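Long-range contacts in CDP-4-keto-6-deoxy-D-glucose-3-dehydrase (Yersinia pseudotuberculosis, PDB 3BB8), which probably acts on CDP-4-keto-6-deoxy-D-glucose as a pyridoxal 5'-phosphate-dependent 3-dehydrase in lipopolysaccharide biosynthesis, built on the aspartate aminotransferase fold: residues Glu112-Ala117 with Ala153-Lys158; Lys160-Ala165 with Leu186-Asp191; Thr43-Leu48 with Leu300-Arg305; Gly212-Tyr217 with Gly227-Thr232. The protein carries 1 engineered substitution. One frame throughout, in Å; residues are numbered along the deposited sequence.

Contact 1: Glu112-Ala117 with Ala153-Lys158; sequences EVITVA and AAVSDK
Glu112 meets the loop Val155-Lys158 with both its backbone and its side chain. Its backbone N donates to Lys158 O over 2.8 Å. This bond is nearly straight at the hydrogen, 172°, but the donor stands above the carbonyl plane of Lys158. The side chain of Glu112 runs out extended beyond CG, past CB of Lys158. At its end OE1 takes a bond of 2.7 Å from Ser156 OG. The hydroxyl comes to the syn side of the carboxylate, tilted 30° out of its plane. Ser156 OG has a second task, since it accepts from the backbone N of Lys158 at 3.3 Å and so closes an ST turn. The hydroxyl thus ties the bend of the loop to the carboxylate. The other carboxylate oxygen, OE2, forms a salt bridge with Arg393, so both oxygens of the buried carboxylate have partners.

Two residues on, Ile114 makes the apolar half of the contact through CD1 alone. CG1 lies anti to the carbonyl carbon (chi1 -69°) and the chain continues extended, which carries CD1 out to the second segment. There it touches Val155 CG2 at 3.6 Å and Ala154 CB at 4.0 Å. The side chains of Ile114 and Val155 cross at about a right angle.

The contact is structural packing away from the cofactor site. It fastens the end of helix 151-154 and the loop after it over strand 112-115. That strand lies between strands 133-140 and 159-165 in the large mixed sheet, and Ala154 also packs on Val137 of strand 133-140.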
# COMPACT_ATOMS: atom_id res chain seq x y z
N GLU A 112 -23.10 -10.31 4.81
CA GLU A 112 -22.99 -10.49 3.37
C GLU A 112 -22.90 -9.19 2.59
O GLU A 112 -23.49 -8.18 2.97
CB GLU A 112 -24.16 -11.32 2.85
CG GLU A 112 -24.23 -12.71 3.48
CD GLU A 112 -25.51 -13.46 3.16
OE1 GLU A 112 -26.53 -12.79 2.86
OE2 GLU A 112 -25.51 -14.71 3.22
N VAL A 113 -22.13 -9.24 1.52
CA VAL A 113 -21.94 -8.11 0.63
C VAL A 113 -22.33 -8.60 -0.77
O VAL A 113 -21.79 -9.60 -1.26
CB VAL A 113 -20.46 -7.67 0.60
CG1 VAL A 113 -20.29 -6.46 -0.29
CG2 VAL A 113 -19.97 -7.37 2.01
N ILE A 114 -23.30 -7.93 -1.39
CA ILE A 114 -23.75 -8.30 -2.73
C ILE A 114 -22.81 -7.71 -3.78
O ILE A 114 -22.45 -6.53 -3.71
CB ILE A 114 -25.18 -7.80 -2.99
CG1 ILE A 114 -26.17 -8.58 -2.13
CG2 ILE A 114 -25.52 -7.95 -4.47
CD1 ILE A 114 -27.60 -8.05 -2.19
N THR A 115 -22.41 -8.53 -4.74
CA THR A 115 -21.51 -8.07 -5.79
C THR A 115 -21.67 -9.00 -7.00
O THR A 115 -22.54 -9.87 -6.99
CB THR A 115 -20.04 -8.08 -5.28
OG1 THR A 115 -19.19 -7.46 -6.25
CG2 THR A 115 -19.56 -9.50 -5.03
N VAL A 116 -20.85 -8.84 -8.03
CA VAL A 116 -20.94 -9.71 -9.19
C VAL A 116 -19.63 -10.48 -9.36
O VAL A 116 -18.59 -10.04 -8.87
CB VAL A 116 -21.25 -8.92 -10.49
CG1 VAL A 116 -22.58 -8.19 -10.33
CG2 VAL A 116 -20.13 -7.93 -10.80
N ALA A 117 -19.69 -11.63 -10.03
CA ALA A 117 -18.51 -12.45 -10.24
C ALA A 117 -17.74 -12.07 -11.51
O ALA A 117 -16.59 -12.49 -11.71
CB ALA A 117 -18.91 -13.92 -10.27
N ALA A 153 -33.44 -10.25 -5.02
CA ALA A 153 -33.53 -11.63 -4.54
C ALA A 153 -32.29 -12.12 -3.80
O ALA A 153 -32.35 -13.13 -3.10
CB ALA A 153 -33.84 -12.57 -5.70
N ALA A 154 -31.17 -11.41 -3.95
CA ALA A 154 -29.94 -11.82 -3.28
C ALA A 154 -29.86 -11.23 -1.86
O ALA A 154 -28.98 -11.59 -1.08
CB ALA A 154 -28.73 -11.39 -4.10
N VAL A 155 -30.77 -10.32 -1.55
CA VAL A 155 -30.79 -9.69 -0.23
C VAL A 155 -31.37 -10.62 0.82
O VAL A 155 -32.33 -11.36 0.56
CB VAL A 155 -31.61 -8.40 -0.25
CG1 VAL A 155 -31.56 -7.74 1.12
CG2 VAL A 155 -31.09 -7.46 -1.32
N SER A 156 -30.78 -10.59 2.01
CA SER A 156 -31.25 -11.41 3.12
C SER A 156 -31.03 -10.68 4.44
O SER A 156 -30.62 -9.52 4.46
CB SER A 156 -30.51 -12.76 3.15
OG SER A 156 -29.17 -12.61 3.58
N ASP A 157 -31.31 -11.38 5.53
CA ASP A 157 -31.16 -10.82 6.86
C ASP A 157 -29.70 -10.49 7.18
O ASP A 157 -29.41 -9.69 8.08
CB ASP A 157 -31.71 -11.80 7.90
CG ASP A 157 -31.17 -13.21 7.72
OD1 ASP A 157 -31.26 -13.75 6.58
OD2 ASP A 157 -30.66 -13.79 8.70
N LYS A 158 -28.77 -11.10 6.45
CA LYS A 158 -27.35 -10.88 6.67
C LYS A 158 -26.72 -9.87 5.71
O LYS A 158 -25.55 -9.53 5.84
CB LYS A 158 -26.60 -12.20 6.57
CG LYS A 158 -26.96 -13.18 7.67
CD LYS A 158 -26.20 -14.47 7.53
CE LYS A 158 -26.45 -15.40 8.71
NZ LYS A 158 -25.70 -16.68 8.55

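Contact 2: Lys160-Ala165 with Leu186-Asp191; sequences KAIMIA and LWLIED. With PLP (pyridoxal-5'-phosphate), chain C.
Strands 159-165 and 187-191 are the two parallel strands of a beta-alpha-beta unit, with helix 174-184 as the crossover. They are neighbours in the large sheet of the aspartate aminotransferase fold, and the second strand ends at the cofactor. Across the pair, Trp187 N bonds to Lys160 O, Ile162 bonds to Trp187 O and Ile189 N, and Ile164 bonds to Ile189 O and Asp191 N. The bond from Ile164 N to Ile189 O is the longest of the five, at 3.3 Å.

One face of the pair carries Ala161, Met163, Ala165, Trp187, Ile189 and Asp191. Met163 runs extended, with CG anti to its own backbone N (chi1 -173°), and lies obliquely across Ile189. Its CG is 3.6 Å from Ile189 CB, and its SD is 3.8 Å from Ile189 CD1. Helix 86-96 covers both residues. Beside them, Ala161 CB lies 3.5 Å from Trp187 CB, while the indole NE1 bonds to Arg105 O.

On the other face, the end of Leu188 comes back toward the first strand, with CD1 4.0 Å from Ile162 CB. Leu186 CD1 meets Ile162 CD1 at 3.9 Å. Helix 174-184 packs on Leu188 here.

At the carboxyl end, Ala165 CB presses on Asp191 CB at 3.4 Å. Thr123 OG1 bonds to Asp191 OD1, and the backbone N of Cys193 bonds to OD2, which fixes the rotation of the carboxylate. The pyridine N1 of pyridoxal 5'-phosphate donates to Asp191 OD1 over 2.9 Å, with an angle of 143° at the hydrogen.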
# COMPACT_ATOMS: atom_id res chain seq x y z
N LYS A 160 -25.62 -6.50 4.35
CA LYS A 160 -25.34 -5.20 4.95
C LYS A 160 -24.79 -4.19 3.96
O LYS A 160 -24.71 -3.00 4.25
CB LYS A 160 -24.37 -5.34 6.13
CG LYS A 160 -24.99 -6.01 7.35
CD LYS A 160 -26.14 -5.16 7.89
CE LYS A 160 -26.87 -5.86 9.03
NZ LYS A 160 -28.02 -5.05 9.54
N ALA A 161 -24.40 -4.66 2.78
CA ALA A 161 -23.85 -3.74 1.80
C ALA A 161 -23.78 -4.28 0.39
O ALA A 161 -23.93 -5.48 0.14
CB ALA A 161 -22.45 -3.29 2.24
N ILE A 162 -23.53 -3.37 -0.54
CA ILE A 162 -23.39 -3.71 -1.93
C ILE A 162 -22.14 -3.00 -2.41
O ILE A 162 -22.01 -1.78 -2.24
CB ILE A 162 -24.57 -3.22 -2.78
CG1 ILE A 162 -25.86 -3.88 -2.30
CG2 ILE A 162 -24.32 -3.53 -4.25
CD1 ILE A 162 -27.09 -3.44 -3.08
N MET A 163 -21.21 -3.76 -2.98
CA MET A 163 -19.96 -3.20 -3.50
C MET A 163 -19.78 -3.77 -4.90
O MET A 163 -19.54 -4.96 -5.09
CB MET A 163 -18.77 -3.58 -2.61
CG MET A 163 -17.47 -2.88 -3.01
SD MET A 163 -16.22 -2.95 -1.71
CE MET A 163 -14.76 -2.44 -2.57
N ILE A 164 -19.88 -2.89 -5.89
CA ILE A 164 -19.78 -3.27 -7.29
C ILE A 164 -19.01 -2.21 -8.06
O ILE A 164 -19.02 -1.04 -7.69
CB ILE A 164 -21.18 -3.37 -7.92
CG1 ILE A 164 -21.99 -4.46 -7.22
CG2 ILE A 164 -21.07 -3.63 -9.39
CD1 ILE A 164 -23.41 -4.55 -7.72
N ALA A 165 -18.38 -2.62 -9.15
CA ALA A 165 -17.62 -1.68 -9.96
C ALA A 165 -18.36 -1.32 -11.25
O ALA A 165 -19.09 -2.15 -11.79
CB ALA A 165 -16.25 -2.27 -10.31
N LEU A 186 -28.87 -0.66 2.97
CA LEU A 186 -27.58 -1.27 2.74
C LEU A 186 -26.55 -0.21 2.38
O LEU A 186 -26.88 0.80 1.75
CB LEU A 186 -27.67 -2.26 1.59
CG LEU A 186 -28.69 -3.39 1.67
CD1 LEU A 186 -28.73 -4.13 0.34
CD2 LEU A 186 -28.33 -4.34 2.82
N TRP A 187 -25.31 -0.45 2.80
CA TRP A 187 -24.19 0.45 2.48
C TRP A 187 -23.90 0.25 1.00
O TRP A 187 -24.04 -0.86 0.49
CB TRP A 187 -22.93 0.04 3.26
CG TRP A 187 -22.91 0.42 4.69
CD1 TRP A 187 -23.00 -0.41 5.77
CD2 TRP A 187 -22.75 1.74 5.22
NE1 TRP A 187 -22.89 0.31 6.93
CE2 TRP A 187 -22.74 1.64 6.62
CE3 TRP A 187 -22.60 3.01 4.63
CZ2 TRP A 187 -22.59 2.74 7.45
CZ3 TRP A 187 -22.45 4.10 5.45
CH2 TRP A 187 -22.45 3.96 6.85
N LEU A 188 -23.49 1.31 0.30
CA LEU A 188 -23.17 1.18 -1.11
C LEU A 188 -21.77 1.69 -1.47
O LEU A 188 -21.47 2.87 -1.29
CB LEU A 188 -24.19 1.92 -2.00
CG LEU A 188 -23.78 1.90 -3.49
CD1 LEU A 188 -23.98 0.50 -4.03
CD2 LEU A 188 -24.60 2.91 -4.30
N ILE A 189 -20.92 0.79 -1.97
CA ILE A 189 -19.58 1.20 -2.38
C ILE A 189 -19.43 1.11 -3.90
O ILE A 189 -19.62 0.04 -4.50
CB ILE A 189 -18.49 0.34 -1.72
CG1 ILE A 189 -18.46 0.63 -0.21
CG2 ILE A 189 -17.12 0.67 -2.32
CD1 ILE A 189 -17.61 -0.31 0.58
N GLU A 190 -19.10 2.24 -4.51
CA GLU A 190 -18.91 2.33 -5.96
C GLU A 190 -17.44 2.21 -6.36
O GLU A 190 -16.68 3.16 -6.18
CB GLU A 190 -19.40 3.67 -6.48
CG GLU A 190 -20.86 3.81 -6.79
CD GLU A 190 -21.17 5.21 -7.29
OE1 GLU A 190 -21.39 6.11 -6.45
OE2 GLU A 190 -21.14 5.43 -8.52
N ASP A 191 -17.04 1.06 -6.90
CA ASP A 191 -15.67 0.90 -7.37
C ASP A 191 -15.64 1.57 -8.75
O ASP A 191 -16.19 1.04 -9.72
CB ASP A 191 -15.32 -0.59 -7.49
CG ASP A 191 -13.92 -0.82 -8.05
OD1 ASP A 191 -13.39 -1.94 -7.87
OD2 ASP A 191 -13.34 0.11 -8.68
N1 PLP C . -11.09 -2.62 -9.54
C2 PLP C . -11.10 -2.54 -10.93
C2A PLP C . -12.43 -2.77 -11.63
C3 PLP C . -9.89 -2.26 -11.64
O3 PLP C . -9.86 -2.19 -12.98
C4 PLP C . -8.65 -2.05 -10.90
C4A PLP C . -7.36 -1.71 -11.73
C5 PLP C . -8.70 -2.15 -9.47
C6 PLP C . -9.96 -2.44 -8.82
C5A PLP C . -7.56 -1.97 -8.52
O4P PLP C . -6.65 -1.04 -8.90
P PLP C . -5.05 -1.20 -8.79
O1P PLP C . -4.50 0.21 -8.86
O2P PLP C . -4.62 -2.08 -10.10
O3P PLP C . -4.68 -1.93 -7.49

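Contact 3: Thr43-Leu48 with Leu300-Arg305; sequences TKELQL and LAQLER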
# COMPACT_ATOMS: atom_id res chain seq x y z
N THR A 43 5.55 16.68 -20.43
CA THR A 43 6.34 17.69 -19.75
C THR A 43 5.87 18.00 -18.33
O THR A 43 6.65 17.93 -17.39
CB THR A 43 6.36 18.99 -20.57
OG1 THR A 43 6.87 18.71 -21.88
CG2 THR A 43 7.23 20.03 -19.90
N LYS A 44 4.60 18.35 -18.19
CA LYS A 44 4.05 18.69 -16.89
C LYS A 44 4.29 17.59 -15.84
O LYS A 44 4.76 17.88 -14.74
CB LYS A 44 2.56 18.98 -17.01
CG LYS A 44 1.97 19.71 -15.82
CD LYS A 44 2.53 21.13 -15.72
CE LYS A 44 1.82 21.93 -14.63
NZ LYS A 44 2.17 23.38 -14.69
N GLU A 45 3.97 16.34 -16.18
CA GLU A 45 4.15 15.24 -15.25
C GLU A 45 5.59 15.14 -14.78
O GLU A 45 5.85 15.11 -13.58
CB GLU A 45 3.73 13.90 -15.87
CG GLU A 45 2.23 13.71 -16.09
CD GLU A 45 1.70 14.54 -17.24
OE1 GLU A 45 2.47 14.77 -18.19
OE2 GLU A 45 0.52 14.94 -17.21
N LEU A 46 6.52 15.08 -15.72
CA LEU A 46 7.93 14.96 -15.35
C LEU A 46 8.42 16.16 -14.56
O LEU A 46 9.26 16.02 -13.67
CB LEU A 46 8.82 14.77 -16.58
CG LEU A 46 8.81 13.38 -17.21
CD1 LEU A 46 7.54 13.20 -18.02
CD2 LEU A 46 10.04 13.20 -18.10
N GLN A 47 7.91 17.34 -14.88
CA GLN A 47 8.33 18.54 -14.19
C GLN A 47 7.94 18.49 -12.71
O GLN A 47 8.81 18.62 -11.83
CB GLN A 47 7.74 19.78 -14.85
CG GLN A 47 8.33 20.07 -16.23
CD GLN A 47 7.89 21.40 -16.80
OE1 GLN A 47 6.69 21.69 -16.89
NE2 GLN A 47 8.86 22.23 -17.19
N LEU A 48 6.65 18.29 -12.44
CA LEU A 48 6.18 18.22 -11.07
C LEU A 48 6.91 17.13 -10.27
O LEU A 48 7.33 17.37 -9.15
CB LEU A 48 4.67 18.00 -11.02
CG LEU A 48 3.82 19.09 -11.68
CD1 LEU A 48 2.40 19.03 -11.14
CD2 LEU A 48 4.42 20.46 -11.38
N LEU A 300 -1.20 15.05 -10.00
CA LEU A 300 -1.68 16.43 -10.13
C LEU A 300 -1.59 16.91 -11.57
O LEU A 300 -2.55 17.45 -12.11
CB LEU A 300 -0.88 17.37 -9.21
CG LEU A 300 -1.39 18.82 -9.16
CD1 LEU A 300 -2.84 18.87 -8.70
CD2 LEU A 300 -0.51 19.61 -8.21
N ALA A 301 -0.44 16.70 -12.20
CA ALA A 301 -0.25 17.08 -13.60
C ALA A 301 -1.33 16.41 -14.46
O ALA A 301 -2.02 17.08 -15.24
CB ALA A 301 1.14 16.65 -14.09
N GLN A 302 -1.48 15.10 -14.28
CA GLN A 302 -2.47 14.31 -15.01
C GLN A 302 -3.87 14.91 -14.90
O GLN A 302 -4.64 14.89 -15.85
CB GLN A 302 -2.50 12.87 -14.47
CG GLN A 302 -1.28 12.00 -14.78
CD GLN A 302 -1.28 11.45 -16.20
OE1 GLN A 302 -0.87 12.13 -17.14
NE2 GLN A 302 -1.75 10.22 -16.35
N LEU A 303 -4.20 15.45 -13.73
CA LEU A 303 -5.52 16.03 -13.52
C LEU A 303 -5.87 17.14 -14.50
O LEU A 303 -7.05 17.43 -14.74
CB LEU A 303 -5.65 16.56 -12.09
CG LEU A 303 -6.10 15.55 -11.03
CD1 LEU A 303 -6.13 16.21 -9.66
CD2 LEU A 303 -7.48 15.02 -11.39
N GLU A 304 -4.87 17.78 -15.09
CA GLU A 304 -5.16 18.83 -16.04
C GLU A 304 -5.74 18.22 -17.31
O GLU A 304 -6.69 18.74 -17.90
CB GLU A 304 -3.88 19.61 -16.37
CG GLU A 304 -3.23 20.30 -15.17
CD GLU A 304 -1.96 21.05 -15.53
OE1 GLU A 304 -2.02 21.94 -16.41
OE2 GLU A 304 -0.90 20.75 -14.94
N ARG A 305 -5.18 17.08 -17.71
CA ARG A 305 -5.57 16.38 -18.93
C ARG A 305 -6.78 15.44 -18.82
O ARG A 305 -7.19 14.85 -19.81
CB ARG A 305 -4.36 15.60 -19.46
CG ARG A 305 -3.08 16.41 -19.32
CD ARG A 305 -1.80 15.62 -19.55
NE ARG A 305 -1.48 15.47 -20.96
CZ ARG A 305 -0.24 15.34 -21.43
NH1 ARG A 305 0.80 15.37 -20.60
NH2 ARG A 305 -0.04 15.19 -22.73
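The apolar part of the contact centres on Ala301. Its CB sits against the backbone of the other helix, 3.5 Å from Glu45 CA, where the CA atoms of the two helices come nearest. Lys44 and Leu48 also touch the methyl group: Lys44 CG lies 3.6 Å from Ala301 CB, and Leu48 CD1 lies 4.0 Å from it. The same Leu48 methyl also reaches Leu300 CB.

The charged part is a salt bridge, with Glu45 OE1 3.0 Å from Arg305 NH1. OE1 comes to the edge of the guanidinium, near its plane, although the carboxylate and guanidinium planes are 37° apart. NH1 also makes a weak hydrogen bond to Glu45 OE2 at 3.4 Å. Glu45 bends at chi2 (73°), which brings its end toward the second helix. OE1 has a further partner in the backbone N of Gly42.

Toward the surface, Lys44 and Glu304 cross at about a right angle. Their charges are near but not bridged, with Lys44 NZ 4.1 Å from Glu304 OE2.

The two short helical segments are close to antiparallel, their axes 161° apart and 8.5 Å from each other at closest approach. They join helix 43-55 to the long helix 293-323. Helix 6-15 packs on the first through Leu46 and Gln47, and helix 62-75 packs on the second through Leu300 and Leu303.

Contact 4: Gly212-Tyr217 with Gly227-Thr232; sequences GTVSFY and GGAVFT. With PLP (pyridoxal-5'-phosphate), chain C.
The ring of Phe231 lies flat over the backbone of Gly212. Gly212 CA is 3.9 Å from the ring centroid, a CH-pi contact over the face. CG of Phe231 stands between its own backbone N and carbonyl carbon (chi1 49°), and this folds the ring back across the neighbouring strand. Gly212 C lies over the centre of the ring, 3.6 Å above its plane. Val214 CB meets the edge of the same ring.

Strands 211-215 and 228-232 form an antiparallel pair in the large sheet. Gly212 with Phe231 and Val214 with Ala229 are hydrogen-bonded pairs, each with two bonds. Thr213 with Val230 and Ser215 with Gly228 are non-hydrogen-bonded pairs. Past the strand end, Phe216 N bonds to Gly227 O at 2.6 Å. The Phe216 ring then lies along the glycines, its CD1 3.3 Å from Gly228 N, and reaches Ala229 CB with CE1.

Ser215 faces the cofactor. Its OG donates to O1P of the pyridoxal 5'-phosphate over 2.6 Å and accepts from Tyr217 N at 3.2 Å in an ST turn. Tyr217 CB lies 3.7 Å from O1P, and its ring meets Trp247 of the second subunit edge-to-face.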
# COMPACT_ATOMS: atom_id res chain seq x y z
N GLY A 212 -16.52 5.97 -2.55
CA GLY A 212 -16.11 5.77 -3.93
C GLY A 212 -14.61 5.49 -3.96
O GLY A 212 -13.88 5.94 -3.07
N THR A 213 -14.15 4.75 -4.96
CA THR A 213 -12.73 4.42 -5.10
C THR A 213 -12.30 4.55 -6.55
O THR A 213 -13.11 4.35 -7.47
CB THR A 213 -12.46 2.97 -4.65
OG1 THR A 213 -13.19 2.07 -5.50
CG2 THR A 213 -12.89 2.76 -3.21
N VAL A 214 -11.04 4.89 -6.77
CA VAL A 214 -10.51 5.03 -8.12
C VAL A 214 -9.06 4.58 -8.07
O VAL A 214 -8.43 4.57 -7.00
CB VAL A 214 -10.60 6.51 -8.61
CG1 VAL A 214 -9.66 7.39 -7.81
CG2 VAL A 214 -10.27 6.59 -10.10
N SER A 215 -8.52 4.19 -9.23
CA SER A 215 -7.14 3.72 -9.33
C SER A 215 -6.25 4.58 -10.22
O SER A 215 -6.72 5.19 -11.16
CB SER A 215 -7.14 2.29 -9.87
OG SER A 215 -5.84 1.92 -10.30
N PHE A 216 -4.95 4.61 -9.93
CA PHE A 216 -4.04 5.39 -10.77
C PHE A 216 -2.90 4.55 -11.33
O PHE A 216 -1.77 5.02 -11.49
CB PHE A 216 -3.47 6.58 -10.00
CG PHE A 216 -4.51 7.44 -9.37
CD1 PHE A 216 -4.39 7.83 -8.03
CD2 PHE A 216 -5.63 7.83 -10.09
CE1 PHE A 216 -5.39 8.61 -7.43
CE2 PHE A 216 -6.63 8.61 -9.49
CZ PHE A 216 -6.50 9.00 -8.16
N TYR A 217 -3.22 3.28 -11.59
CA TYR A 217 -2.28 2.34 -12.19
C TYR A 217 -2.14 2.87 -13.65
O TYR A 217 -3.07 3.47 -14.18
CB TYR A 217 -2.89 0.93 -12.16
CG TYR A 217 -1.96 -0.15 -12.64
CD1 TYR A 217 -0.81 -0.46 -11.93
CD2 TYR A 217 -2.19 -0.81 -13.84
CE1 TYR A 217 0.09 -1.40 -12.40
CE2 TYR A 217 -1.30 -1.76 -14.32
CZ TYR A 217 -0.16 -2.04 -13.59
OH TYR A 217 0.75 -2.96 -14.07
N GLY A 227 -1.06 3.99 -7.35
CA GLY A 227 -1.76 4.91 -6.48
C GLY A 227 -3.25 4.81 -6.71
O GLY A 227 -3.70 4.22 -7.70
N GLY A 228 -4.03 5.37 -5.79
CA GLY A 228 -5.48 5.35 -5.91
C GLY A 228 -6.06 6.33 -4.90
O GLY A 228 -5.30 7.04 -4.24
N ALA A 229 -7.39 6.35 -4.76
CA ALA A 229 -8.01 7.24 -3.81
C ALA A 229 -9.40 6.80 -3.37
O ALA A 229 -10.14 6.16 -4.13
CB ALA A 229 -8.09 8.66 -4.40
N VAL A 230 -9.72 7.12 -2.12
CA VAL A 230 -11.02 6.84 -1.56
C VAL A 230 -11.64 8.24 -1.41
O VAL A 230 -10.95 9.18 -1.00
CB VAL A 230 -10.93 6.17 -0.16
CG1 VAL A 230 -12.32 5.97 0.43
CG2 VAL A 230 -10.25 4.82 -0.29
N PHE A 231 -12.90 8.38 -1.79
CA PHE A 231 -13.58 9.66 -1.69
C PHE A 231 -14.99 9.45 -1.18
O PHE A 231 -15.60 8.40 -1.41
CB PHE A 231 -13.55 10.41 -3.03
CG PHE A 231 -13.98 9.60 -4.22
CD1 PHE A 231 -15.32 9.46 -4.54
CD2 PHE A 231 -13.02 9.02 -5.06
CE1 PHE A 231 -15.72 8.76 -5.70
CE2 PHE A 231 -13.40 8.33 -6.21
CZ PHE A 231 -14.75 8.20 -6.54
N THR A 232 -15.51 10.45 -0.48
CA THR A 232 -16.83 10.35 0.12
C THR A 232 -17.40 11.73 0.38
O THR A 232 -16.71 12.74 0.19
CB THR A 232 -16.77 9.57 1.46
OG1 THR A 232 -18.08 9.40 2.00
CG2 THR A 232 -15.92 10.32 2.48
N1 PLP C . -11.09 -2.62 -9.54
C2 PLP C . -11.10 -2.54 -10.93
C2A PLP C . -12.43 -2.77 -11.63
C3 PLP C . -9.89 -2.26 -11.64
O3 PLP C . -9.86 -2.19 -12.98
C4 PLP C . -8.65 -2.05 -10.90
C4A PLP C . -7.36 -1.71 -11.73
C5 PLP C . -8.70 -2.15 -9.47
C6 PLP C . -9.96 -2.44 -8.82
C5A PLP C . -7.56 -1.97 -8.52
O4P PLP C . -6.65 -1.04 -8.90
P PLP C . -5.05 -1.20 -8.79
O1P PLP C . -4.50 0.21 -8.86
O2P PLP C . -4.62 -2.08 -10.10
O3P PLP C . -4.68 -1.93 -7.49

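Contacts 1, 2 and 4 all reach the large mixed sheet. Strand 112-115 neighbours 159-165, then come 187-191, 211-215 and 228-232. Contacts 1 and 2 touch, with centres about 10 Å apart, and contacts 2 and 4 also touch, with centres about 15 Å apart. The three follow one another along the chain, and all are nested inside the long loop closed by contact 3. Contact 3 is a helix pair on the opposite side of the chain's centre from contacts 1 and 2, with its centre about 41 Å from that of contact 1. Contact 2 binds the pyridine nitrogen of the cofactor and contact 4 its phosphate. Two neighbouring strands of the sheet thus each bring one residue to the pyridoxal 5'-phosphate.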